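Local coordinates for ABC transporter, periplasmic substrate-binding protein (Thermotoga maritima, PDB 2HPG) that probably binds a small solute in the periplasm and hands it to a membrane transporter of the TRAP (tripartite ATP-independent periplasmic) family, at residues A90-F95 with L226-E231; M96-K99 with E103-E106. All coordinates share one frame; numbering follows the deposited sequence. Where two conformers were deposited one is given.

Contact 1: residues A90-F95 with L226-E231; sequences AYFIDF and LLINFE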
loop_
_atom_site.group_PDB
_atom_site.type_symbol
_atom_site.label_atom_id
_atom_site.label_comp_id
_atom_site.label_asym_id
_atom_site.label_seq_id
_atom_site.Cartn_x
_atom_site.Cartn_y
_atom_site.Cartn_z
ATOM N N ALA A 90 -4.097 -10.816 -0.998
ATOM C CA ALA A 90 -4.184 -11.231 0.402
ATOM C C ALA A 90 -3.043 -12.156 0.754
ATOM O O ALA A 90 -2.730 -13.055 -0.002
ATOM C CB ALA A 90 -5.530 -11.911 0.690
ATOM N N TYR A 91 -2.415 -11.891 1.897
ATOM C CA TYR A 91 -1.310 -12.696 2.464
ATOM C C TYR A 91 -0.028 -12.803 1.654
ATOM O O TYR A 91 0.855 -13.547 2.060
ATOM C CB TYR A 91 -1.782 -14.101 2.901
ATOM C CG TYR A 91 -2.773 -14.010 4.017
ATOM C CD1 TYR A 91 -4.125 -14.169 3.779
ATOM C CD2 TYR A 91 -2.364 -13.689 5.309
ATOM C CE1 TYR A 91 -5.043 -14.033 4.802
ATOM C CE2 TYR A 91 -3.291 -13.567 6.345
ATOM C CZ TYR A 91 -4.614 -13.750 6.084
ATOM O OH TYR A 91 -5.540 -13.604 7.104
ATOM N N PHE A 92 0.108 -12.036 0.566
ATOM C CA PHE A 92 1.352 -12.018 -0.212
ATOM C C PHE A 92 2.626 -12.005 0.651
ATOM O O PHE A 92 3.523 -12.830 0.454
ATOM C CB PHE A 92 1.385 -10.843 -1.234
ATOM C CG PHE A 92 2.736 -10.671 -1.902
ATOM C CD1 PHE A 92 3.090 -11.469 -2.987
ATOM C CD2 PHE A 92 3.661 -9.767 -1.408
ATOM C CE1 PHE A 92 4.352 -11.352 -3.579
ATOM C CE2 PHE A 92 4.927 -9.650 -1.970
ATOM C CZ PHE A 92 5.270 -10.433 -3.078
ATOM N N ILE A 93 2.763 -11.070 1.584
ATOM C CA ILE A 93 4.039 -10.975 2.312
ATOM C C ILE A 93 4.237 -12.225 3.193
ATOM O O ILE A 93 5.377 -12.605 3.504
ATOM C CB ILE A 93 4.188 -9.662 3.144
ATOM C CG1 ILE A 93 5.657 -9.245 3.235
ATOM C CG2 ILE A 93 3.626 -9.817 4.537
ATOM C CD1 ILE A 93 6.197 -8.602 1.954
ATOM N N ASP A 94 3.137 -12.873 3.572
ATOM C CA ASP A 94 3.225 -14.093 4.397
ATOM C C ASP A 94 3.644 -15.286 3.565
ATOM O O ASP A 94 4.465 -16.083 3.995
ATOM C CB ASP A 94 1.912 -14.397 5.110
ATOM C CG ASP A 94 1.747 -13.594 6.376
ATOM O OD1 ASP A 94 2.038 -14.131 7.463
ATOM O OD2 ASP A 94 1.369 -12.415 6.279
ATOM N N PHE A 95 3.071 -15.409 2.379
ATOM C CA PHE A 95 3.519 -16.396 1.402
ATOM C C PHE A 95 4.977 -16.200 1.020
ATOM O O PHE A 95 5.653 -17.169 0.690
ATOM C CB PHE A 95 2.646 -16.364 0.159
ATOM C CG PHE A 95 1.206 -16.729 0.410
ATOM C CD1 PHE A 95 0.867 -17.766 1.256
ATOM C CD2 PHE A 95 0.192 -16.086 -0.275
ATOM C CE1 PHE A 95 -0.462 -18.119 1.451
ATOM C CE2 PHE A 95 -1.125 -16.418 -0.080
ATOM C CZ PHE A 95 -1.456 -17.437 0.786
ATOM N N LEU A 226 -0.717 -6.652 3.763
ATOM C CA LEU A 226 0.312 -5.666 4.078
ATOM C C LEU A 226 0.355 -4.692 2.907
ATOM O O LEU A 226 0.734 -5.077 1.797
ATOM C CB LEU A 226 1.682 -6.313 4.262
ATOM C CG LEU A 226 2.774 -5.318 4.617
ATOM C CD1 LEU A 226 2.525 -4.712 5.992
ATOM C CD2 LEU A 226 4.143 -5.962 4.507
ATOM N N LEU A 227 -0.043 -3.447 3.141
ATOM C CA LEU A 227 -0.128 -2.446 2.071
ATOM C C LEU A 227 1.242 -1.900 1.686
ATOM O O LEU A 227 1.892 -1.156 2.447
ATOM C CB LEU A 227 -1.109 -1.323 2.449
ATOM C CG LEU A 227 -1.309 -0.169 1.457
ATOM C CD1 LEU A 227 -1.320 -0.623 0.011
ATOM C CD2 LEU A 227 -2.624 0.555 1.823
ATOM N N ILE A 228 1.686 -2.322 0.508
ATOM C CA ILE A 228 2.952 -1.904 -0.045
ATOM C C ILE A 228 2.653 -0.840 -1.085
ATOM O O ILE A 228 1.982 -1.110 -2.082
ATOM C CB ILE A 228 3.668 -3.077 -0.739
ATOM C CG1 ILE A 228 3.900 -4.235 0.244
ATOM C CG2 ILE A 228 5.001 -2.609 -1.327
ATOM C CD1 ILE A 228 4.201 -5.569 -0.492
ATOM N N ASN A 229 3.145 0.362 -0.858
ATOM C CA ASN A 229 2.958 1.426 -1.835
ATOM C C ASN A 229 4.118 1.478 -2.806
ATOM O O ASN A 229 5.275 1.186 -2.444
ATOM C CB ASN A 229 2.767 2.771 -1.150
ATOM C CG ASN A 229 1.411 2.897 -0.476
ATOM O OD1 ASN A 229 1.315 2.933 0.750
ATOM N ND2 ASN A 229 0.353 2.939 -1.281
ATOM N N PHE A 230 3.795 1.846 -4.045
ATOM C CA PHE A 230 4.784 2.047 -5.096
ATOM C C PHE A 230 4.871 3.522 -5.421
ATOM O O PHE A 230 3.861 4.180 -5.578
ATOM C CB PHE A 230 4.381 1.269 -6.338
ATOM C CG PHE A 230 4.739 -0.167 -6.276
ATOM C CD1 PHE A 230 5.675 -0.690 -7.146
ATOM C CD2 PHE A 230 4.174 -0.998 -5.317
ATOM C CE1 PHE A 230 6.016 -2.018 -7.077
ATOM C CE2 PHE A 230 4.525 -2.324 -5.245
ATOM C CZ PHE A 230 5.444 -2.829 -6.139
ATOM N N GLU A 231 6.091 4.036 -5.503
ATOM C CA GLU A 231 6.320 5.461 -5.681
ATOM C C GLU A 231 6.826 5.652 -7.100
ATOM O O GLU A 231 7.903 5.175 -7.443
ATOM C CB GLU A 231 7.328 5.959 -4.642
ATOM C CG GLU A 231 7.000 5.546 -3.206
ATOM C CD GLU A 231 5.621 5.995 -2.758
ATOM O OE1 GLU A 231 5.250 7.107 -3.155
ATOM O OE2 GLU A 231 4.916 5.239 -2.018
HETATM O O HOH W 1 0.591 -9.485 2.633
#
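Ile93 crosses Leu226 at a slant, and Phe92 and Ile93 both brush the CD1 methyl of Ile228. Traced outward, Ile93 meets the strand with every carbon of its side chain. Its CB lies 3.9 Å from Leu226 CD2, and CG1 comes slightly closer to the same methyl, at 3.8 Å. The other branch, CG2, sits between the backbone N and the carbonyl carbon and touches both Leu226 CD2 and, at 4.0 Å, Leu226 CB. At the tip, CD1 reaches past Leu226 to Ile228 CD1, 4.4 Å away. The first torsion of Ile93 (chi1 -149°) falls short of anti, which suggests that the side chain has been turned to fit its neighbours. In Leu226, CG stands anti to the backbone N (chi1 -179°), and chi2 of 66° then sets CD2 over CB, CG1 and CG2 of Ile93. Ile228 is two residues further along the strand and faces the same way; its CD1 also approaches CD2 of the Phe92 ring obliquely, at 4.3 Å.

No direct hydrogen bond joins the two segments. A water accepts from Ile93 N at 2.9 Å, filling in for a carbonyl that an amide in the first turn of a helix lacks, and is a weak acceptor for Leu226 N. Tyr91 is the N-cap residue of this short helix, and its hydroxyl reaches Thr222 O on the same strand, 218-234. Val107 and Leu108 of helix 101-112 and Tyr141 of strand 130-146 pack round Ile93 as well.

Helix 92-95 thus covers part of strand 218-234 in the mixed sheet of this family 7 solute-binding protein by apolar packing of Ile93 and Phe92 on Leu226 and Ile228, a direct grip of van der Waals contact alone.

Contact 2: residues M96-K99 with E103-E106; sequences MGAK and EAIE
Glu103 OE1 accepts a hydrogen bond from Lys99 N at 2.8 Å, tying the loop 96-99 to the first turns of helix 101-112; the bond is moderately bent, with an angle of 148° at the hydrogen, and enters on the anti side of the carboxylate, 20° out of its plane. The same oxygen lies 3.6 Å from Lys99 CB. Beside it, Ala98 CB presses on the helix backbone, 3.6 Å from Ala104 CA and 3.7 Å from Ala104 N, with the Ala104 methyl a little further off at 4.2 Å. Cutting Glu103 back to an alanine would probably leave Lys99 N without this acceptor and let the loop move more freely.

What sets these groups in place lies just beyond. The Glu103 chain runs extended past CG (chi2 -178°), carrying the carboxylate back along the chain to the loop, while Glu103 N bonds to Thr100 OG1 at the start of the helix. Although Lys99 CB touches the carboxylate, the side chain sets off away from helix 101-112. Gly97 ends helix 92-95 in a Schellman motif; its positive phi would jam a side chain against the preceding carbonyl, and the turn brings Ala98 round to the second helix.

The contact closes a tight connection between two helices with a side-chain-to-backbone bond and a methyl packed on backbone, and a negative charge near the helix N-terminus is likely to be favourable electrostatically.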
loop_
_atom_site.group_PDB
_atom_site.type_symbol
_atom_site.label_atom_id
_atom_site.label_comp_id
_atom_site.label_asym_id
_atom_site.label_seq_id
_atom_site.Cartn_x
_atom_site.Cartn_y
_atom_site.Cartn_z
HETATM N N MSE A 96 5.476 -14.967 1.065
HETATM C CA MSE A 96 6.897 -14.746 0.776
HETATM C C MSE A 96 7.782 -15.053 1.990
HETATM O O MSE A 96 9.017 -14.999 1.889
HETATM C CB MSE A 96 7.140 -13.320 0.270
HETATM C CG MSE A 96 6.365 -12.953 -0.995
HETATM SE SE MSE A 96 6.743 -14.094 -2.552
HETATM C CE MSE A 96 8.693 -13.851 -2.630
ATOM N N GLY A 97 7.157 -15.370 3.126
ATOM C CA GLY A 97 7.867 -15.825 4.325
ATOM C C GLY A 97 8.125 -14.788 5.406
ATOM O O GLY A 97 8.794 -15.083 6.400
ATOM N N ALA A 98 7.625 -13.573 5.211
ATOM C CA ALA A 98 7.842 -12.498 6.177
ATOM C C ALA A 98 6.856 -12.669 7.312
ATOM O O ALA A 98 5.658 -12.852 7.081
ATOM C CB ALA A 98 7.656 -11.152 5.531
ATOM N N LYS A 99 7.376 -12.654 8.535
ATOM C CA LYS A 99 6.542 -12.798 9.726
ATOM C C LYS A 99 6.790 -11.726 10.777
ATOM O O LYS A 99 6.181 -11.780 11.835
ATOM C CB LYS A 99 6.748 -14.181 10.367
ATOM C CG LYS A 99 6.359 -15.345 9.492
ATOM C CD LYS A 99 4.856 -15.514 9.417
ATOM C CE LYS A 99 4.465 -16.191 8.135
ATOM N NZ LYS A 99 3.045 -16.591 8.165
ATOM N N GLU A 103 11.599 -8.489 8.797
ATOM C CA GLU A 103 11.540 -9.525 7.760
ATOM C C GLU A 103 10.789 -9.082 6.507
ATOM O O GLU A 103 11.130 -9.484 5.391
ATOM C CB GLU A 103 10.885 -10.803 8.310
ATOM C CG GLU A 103 11.758 -11.574 9.288
ATOM C CD GLU A 103 11.121 -12.858 9.795
ATOM O OE1 GLU A 103 10.022 -13.244 9.353
ATOM O OE2 GLU A 103 11.741 -13.506 10.652
ATOM N N ALA A 104 9.742 -8.282 6.696
ATOM C CA ALA A 104 8.944 -7.773 5.574
ATOM C C ALA A 104 9.793 -6.879 4.650
ATOM O O ALA A 104 9.761 -7.050 3.435
ATOM C CB ALA A 104 7.710 -7.006 6.101
ATOM N N ILE A 105 10.562 -5.967 5.251
ATOM C CA ILE A 105 11.498 -5.084 4.545
ATOM C C ILE A 105 12.596 -5.856 3.839
ATOM O O ILE A 105 12.980 -5.511 2.720
ATOM C CB ILE A 105 12.191 -4.087 5.531
ATOM C CG1 ILE A 105 11.199 -3.043 6.069
ATOM C CG2 ILE A 105 13.401 -3.392 4.881
ATOM C CD1 ILE A 105 10.293 -2.398 5.016
ATOM N N GLU A 106 13.114 -6.896 4.494
ATOM C CA GLU A 106 14.156 -7.722 3.878
ATOM C C GLU A 106 13.629 -8.486 2.670
ATOM O O GLU A 106 14.314 -8.574 1.662
ATOM C CB GLU A 106 14.809 -8.677 4.898
ATOM C CG GLU A 106 15.974 -9.509 4.307
ATOM C CD GLU A 106 16.956 -8.668 3.447
ATOM O OE1 GLU A 106 17.498 -7.645 3.943
ATOM O OE2 GLU A 106 17.180 -9.034 2.268
#

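Overall arrangement
Contacts 1 and 2 have centres 10 Å apart, and helix 92-95 of contact 1 runs straight into the 96-99 loop of contact 2. Across that junction Ile93 O and Ala98 N, 3.0 Å apart, probably form a hydrogen bond, and Asp94 OD1 and Lys99 NZ make a salt bridge of 2.7 Å. Leu226 CD2 also packs on Ala104 CB at 4.0 Å, so strand 218-234 touches both helix 92-95 and helix 101-112. The centre of contact 1 lies about 7 Å from the centre of the chain and that of contact 2 about 15 Å. Strand 218-234 pairs with both 68-73 and 130-146, placing this packing beside the central sheet of the solute-binding fold.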